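Local coordinates for protein oxaloacetate acetyl hydrolase (Cryphonectria parasitica, PDB 3LYE) that is an enzyme of the phosphoenolpyruvate phosphomutase family, built on a TIM-barrel fold, at residues Y50-G62 with I68-M80. Residues are numbered along the deposited sequence; the frame is centred on the assembly and turned at random.
Sequences YMTGAGTTASRLG and IAQLHDMRDNADM
Beyond the second strand of the TIM barrel, 49-51, two successive helices, 53-61 and 71-80, pack nearly at right angles (96°), and Met51, Thr56 and Arg60 meet the second of them at Met74, Asn77 and Ala78. Met51 leaves the strand extended, CG anti to the backbone N, and turns only at its last torsion. Its SD thus lies 3.3 Å from Ala78 N, while its CE meets the CE of Met74, whose own chain doubles back toward helix 53-61 and brings SD against Thr56 CG2. Next to Met51 SD lies Asn77, whose ND2 donates to Thr56 OG1 (3.0 Å, 146° at the hydrogen), with the hydroxyl oxygen close to the amide plane. That oxygen also donates to Thr52 O, nearly along the C=O axis, which fixes its rotation, and ND2 has a second acceptor in Tyr33 O. The amide is therefore held between the first turn of helix 53-61 and the loop after the first barrel strand, 27-32, joining two neighbouring beta-alpha units. The Arg60 chain runs antiparallel alongside Asn77, its CD 3.5 Å from Asn77 OD1. A bend at chi3 (59°) brings the border of one guanidinium face over Asp76 CB; Asp76 OD1, 4.0 Å from Arg60 NH1, lies well out of the guanidinium plane with no N-H pointing at it, leaving an attraction of charge alone. NE instead donates to a water in the guanidinium plane, which passes a hydrogen bond to Asp73 OD1. Asp73 OD2 accepts from Gln70 N (2.9 Å) through its anti lone pair, closing the N-terminal turn of helix 71-80. Toward the C-terminal end of helix 53-61, Leu61 CD1 rests on Ala69 CA (3.8 Å), just ahead of the second helix, and another water bridges Thr57 OG1 to Ala69 N.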
loop_
_atom_site.group_PDB
_atom_site.type_symbol
_atom_site.label_atom_id
_atom_site.label_comp_id
_atom_site.label_asym_id
_atom_site.label_seq_id
_atom_site.Cartn_x
_atom_site.Cartn_y
_atom_site.Cartn_z
ATOM N N TYR A 50 13.325 17.777 -4.098
ATOM C CA TYR A 50 14.117 16.598 -3.809
ATOM C C TYR A 50 13.385 15.791 -2.710
ATOM O O TYR A 50 13.072 16.325 -1.627
ATOM C CB TYR A 50 15.518 16.958 -3.289
ATOM C CG TYR A 50 16.311 15.821 -2.690
ATOM C CD1 TYR A 50 16.876 15.925 -1.441
ATOM C CD2 TYR A 50 16.519 14.656 -3.395
ATOM C CE1 TYR A 50 17.580 14.900 -0.920
ATOM C CE2 TYR A 50 17.188 13.626 -2.863
ATOM C CZ TYR A 50 17.763 13.764 -1.639
ATOM O OH TYR A 50 18.503 12.746 -1.138
ATOM N N MET A 51 13.067 14.533 -2.960
ATOM C CA MET A 51 12.436 13.701 -1.953
ATOM C C MET A 51 13.512 12.923 -1.228
ATOM O O MET A 51 14.198 12.066 -1.792
ATOM C CB MET A 51 11.478 12.695 -2.538
ATOM C CG MET A 51 10.717 11.906 -1.461
ATOM S SD MET A 51 9.760 10.531 -2.111
ATOM C CE MET A 51 10.992 9.225 -2.105
ATOM N N THR A 52 13.611 13.182 0.066
ATOM C CA THR A 52 14.608 12.545 0.893
ATOM C C THR A 52 14.227 11.166 1.379
ATOM O O THR A 52 13.077 10.867 1.642
ATOM C CB THR A 52 14.946 13.416 2.114
ATOM O OG1 THR A 52 13.886 13.290 3.051
ATOM C CG2 THR A 52 15.117 14.835 1.730
ATOM N N GLY A 53 15.230 10.316 1.536
ATOM C CA GLY A 53 15.025 8.970 2.049
ATOM C C GLY A 53 14.816 9.001 3.565
ATOM O O GLY A 53 13.939 8.324 4.100
ATOM N N ALA A 54 15.638 9.766 4.280
ATOM C CA ALA A 54 15.509 9.857 5.732
ATOM C C ALA A 54 14.159 10.440 6.088
ATOM O O ALA A 54 13.548 10.021 7.046
ATOM C CB ALA A 54 16.622 10.704 6.338
ATOM N N GLY A 55 13.720 11.444 5.334
ATOM C CA GLY A 55 12.449 12.090 5.615
ATOM C C GLY A 55 11.293 11.150 5.304
ATOM O O GLY A 55 10.315 11.091 6.066
ATOM N N THR A 56 11.374 10.444 4.185
ATOM C CA THR A 56 10.328 9.497 3.855
ATOM C C THR A 56 10.214 8.450 4.973
ATOM O O THR A 56 9.121 8.103 5.425
ATOM C CB THR A 56 10.523 8.860 2.507
ATOM O OG1 THR A 56 10.579 9.818 1.438
ATOM C CG2 THR A 56 9.679 7.804 2.272
ATOM N N THR A 57 11.363 7.974 5.452
ATOM C CA THR A 57 11.374 6.972 6.497
ATOM C C THR A 57 10.798 7.504 7.810
ATOM O O THR A 57 9.980 6.841 8.460
ATOM C CB THR A 57 12.789 6.415 6.713
ATOM O OG1 THR A 57 13.294 5.908 5.460
ATOM C CG2 THR A 57 12.762 5.256 7.660
ATOM N N ALA A 58 11.233 8.695 8.196
ATOM C CA ALA A 58 10.749 9.264 9.430
ATOM C C ALA A 58 9.265 9.547 9.382
ATOM O O ALA A 58 8.548 9.270 10.363
ATOM C CB ALA A 58 11.494 10.550 9.717
ATOM N N SER A 59 8.803 10.117 8.282
ATOM C CA SER A 59 7.396 10.492 8.188
ATOM C C SER A 59 6.430 9.363 7.889
ATOM O O SER A 59 5.411 9.231 8.570
ATOM C CB SER A 59 7.282 11.619 7.174
ATOM O OG SER A 59 5.953 12.110 7.031
ATOM N N ARG A 60 6.738 8.571 6.873
ATOM C CA ARG A 60 5.857 7.479 6.545
ATOM C C ARG A 60 5.957 6.292 7.443
ATOM O O ARG A 60 4.963 5.564 7.622
ATOM C CB ARG A 60 6.063 7.017 5.110
ATOM C CG ARG A 60 5.539 7.980 4.154
ATOM C CD ARG A 60 5.630 7.443 2.724
ATOM N NE ARG A 60 4.895 6.195 2.502
ATOM C CZ ARG A 60 3.684 6.117 1.949
ATOM N NH1 ARG A 60 3.081 4.942 1.767
ATOM N NH2 ARG A 60 3.066 7.220 1.580
ATOM N N LEU A 61 7.127 6.065 8.018
ATOM C CA LEU A 61 7.319 4.888 8.876
ATOM C C LEU A 61 7.666 5.148 10.325
ATOM O O LEU A 61 7.596 4.246 11.141
ATOM C CB LEU A 61 8.407 3.989 8.261
ATOM C CG LEU A 61 8.149 3.523 6.823
ATOM C CD1 LEU A 61 9.310 2.681 6.301
ATOM C CD2 LEU A 61 6.851 2.765 6.752
ATOM N N GLY A 62 8.003 6.380 10.647
ATOM C CA GLY A 62 8.381 6.696 12.007
ATOM C C GLY A 62 9.634 5.965 12.474
ATOM O O GLY A 62 9.791 5.688 13.671
ATOM N N ILE A 68 15.267 0.857 6.211
ATOM C CA ILE A 68 13.958 0.368 6.663
ATOM C C ILE A 68 12.960 0.631 5.533
ATOM O O ILE A 68 12.102 -0.221 5.234
ATOM C CB ILE A 68 13.585 0.943 8.023
ATOM C CG1 ILE A 68 14.551 0.373 9.086
ATOM C CG2 ILE A 68 12.154 0.613 8.345
ATOM C CD1 ILE A 68 14.514 1.063 10.412
ATOM N N ALA A 69 12.990 1.811 4.936
ATOM C CA ALA A 69 12.123 2.067 3.795
ATOM C C ALA A 69 12.662 1.215 2.626
ATOM O O ALA A 69 13.879 1.174 2.394
ATOM C CB ALA A 69 12.135 3.518 3.426
ATOM N N GLN A 70 11.758 0.569 1.901
ATOM C CA GLN A 70 12.128 -0.252 0.743
ATOM C C GLN A 70 11.464 0.342 -0.495
ATOM O O GLN A 70 10.910 1.465 -0.450
ATOM C CB GLN A 70 11.808 -1.728 0.968
ATOM C CG GLN A 70 12.476 -2.243 2.245
ATOM C CD GLN A 70 12.481 -3.729 2.402
ATOM O OE1 GLN A 70 13.515 -4.355 2.640
ATOM N NE2 GLN A 70 11.349 -4.293 2.367
ATOM N N LEU A 71 11.504 -0.367 -1.604
ATOM C CA LEU A 71 10.943 0.179 -2.829
ATOM C C LEU A 71 9.510 0.649 -2.713
ATOM O O LEU A 71 9.189 1.742 -3.170
ATOM C CB LEU A 71 11.076 -0.795 -4.005
ATOM C CG LEU A 71 10.422 -0.324 -5.309
ATOM C CD1 LEU A 71 11.009 0.979 -5.755
ATOM C CD2 LEU A 71 10.579 -1.403 -6.364
ATOM N N HIS A 72 8.640 -0.133 -2.093
ATOM C CA HIS A 72 7.267 0.267 -2.008
ATOM C C HIS A 72 7.090 1.617 -1.342
ATOM O O HIS A 72 6.328 2.462 -1.820
ATOM C CB HIS A 72 6.423 -0.802 -1.256
ATOM C CG HIS A 72 5.068 -0.312 -0.828
ATOM N ND1 HIS A 72 4.837 0.271 0.401
ATOM C CD2 HIS A 72 3.885 -0.286 -1.482
ATOM C CE1 HIS A 72 3.565 0.620 0.486
ATOM N NE2 HIS A 72 2.964 0.283 -0.641
ATOM N N ASP A 73 7.755 1.814 -0.215
ATOM C CA ASP A 73 7.645 3.071 0.509
ATOM C C ASP A 73 8.137 4.275 -0.263
ATOM O O ASP A 73 7.551 5.351 -0.272
ATOM C CB ASP A 73 8.432 2.971 1.814
ATOM C CG ASP A 73 8.088 1.725 2.595
ATOM O OD1 ASP A 73 6.999 1.708 3.174
ATOM O OD2 ASP A 73 8.941 0.806 2.680
ATOM N N MET A 74 9.283 4.069 -0.883
ATOM C CA MET A 74 9.898 5.134 -1.667
ATOM C C MET A 74 9.124 5.486 -2.909
ATOM O O MET A 74 8.891 6.660 -3.180
ATOM C CB MET A 74 11.353 4.759 -1.974
ATOM C CG MET A 74 12.214 4.636 -0.730
ATOM S SD MET A 74 12.468 6.151 0.208
ATOM C CE MET A 74 13.563 7.006 -0.931
ATOM N N ARG A 75 8.689 4.481 -3.643
ATOM C CA ARG A 75 7.926 4.756 -4.834
ATOM C C ARG A 75 6.591 5.384 -4.454
ATOM O O ARG A 75 6.140 6.305 -5.112
ATOM C CB ARG A 75 7.684 3.480 -5.642
ATOM C CG ARG A 75 6.955 3.770 -6.939
ATOM C CD ARG A 75 5.981 2.759 -7.403
ATOM N NE ARG A 75 5.276 3.266 -8.588
ATOM C CZ ARG A 75 4.277 2.644 -9.203
ATOM N NH1 ARG A 75 3.654 3.179 -10.263
ATOM N NH2 ARG A 75 3.897 1.463 -8.756
ATOM N N ASP A 76 5.942 4.886 -3.410
ATOM C CA ASP A 76 4.662 5.480 -3.060
ATOM C C ASP A 76 4.786 6.942 -2.707
ATOM O O ASP A 76 3.956 7.759 -3.109
ATOM C CB ASP A 76 4.001 4.716 -1.922
ATOM C CG ASP A 76 3.324 3.440 -2.408
ATOM O OD1 ASP A 76 2.719 2.753 -1.565
ATOM O OD2 ASP A 76 3.407 3.136 -3.624
ATOM N N ASN A 77 5.808 7.312 -1.941
ATOM C CA ASN A 77 5.957 8.712 -1.571
ATOM C C ASN A 77 6.333 9.554 -2.778
ATOM O O ASN A 77 5.843 10.663 -2.931
ATOM C CB ASN A 77 6.971 8.845 -0.441
ATOM C CG ASN A 77 6.695 10.015 0.480
ATOM O OD1 ASN A 77 5.546 10.358 0.747
ATOM N ND2 ASN A 77 7.745 10.593 1.008
ATOM N N ALA A 78 7.191 9.042 -3.639
ATOM C CA ALA A 78 7.607 9.793 -4.810
ATOM C C ALA A 78 6.478 9.962 -5.808
ATOM O O ALA A 78 6.343 11.001 -6.398
ATOM C CB ALA A 78 8.832 9.137 -5.460
ATOM N N ASP A 79 5.682 8.932 -5.995
ATOM C CA ASP A 79 4.546 8.955 -6.912
ATOM C C ASP A 79 3.563 10.037 -6.412
ATOM O O ASP A 79 3.023 10.841 -7.168
ATOM C CB ASP A 79 3.929 7.561 -6.909
ATOM C CG ASP A 79 2.681 7.488 -7.669
ATOM O OD1 ASP A 79 1.586 7.577 -7.078
ATOM O OD2 ASP A 79 2.772 7.378 -8.861
ATOM N N MET A 80 3.348 10.064 -5.104
ATOM C CA MET A 80 2.471 11.052 -4.533
ATOM C C MET A 80 3.018 12.471 -4.755
ATOM O O MET A 80 2.319 13.356 -5.259
ATOM C CB MET A 80 2.249 10.783 -3.030
ATOM C CG MET A 80 1.309 11.762 -2.350
ATOM S SD MET A 80 2.125 13.271 -1.690
ATOM C CE MET A 80 3.153 12.585 -0.380
HETATM O O HOH W 1 15.109 3.739 5.674
HETATM O O HOH W 2 5.188 3.543 3.224
#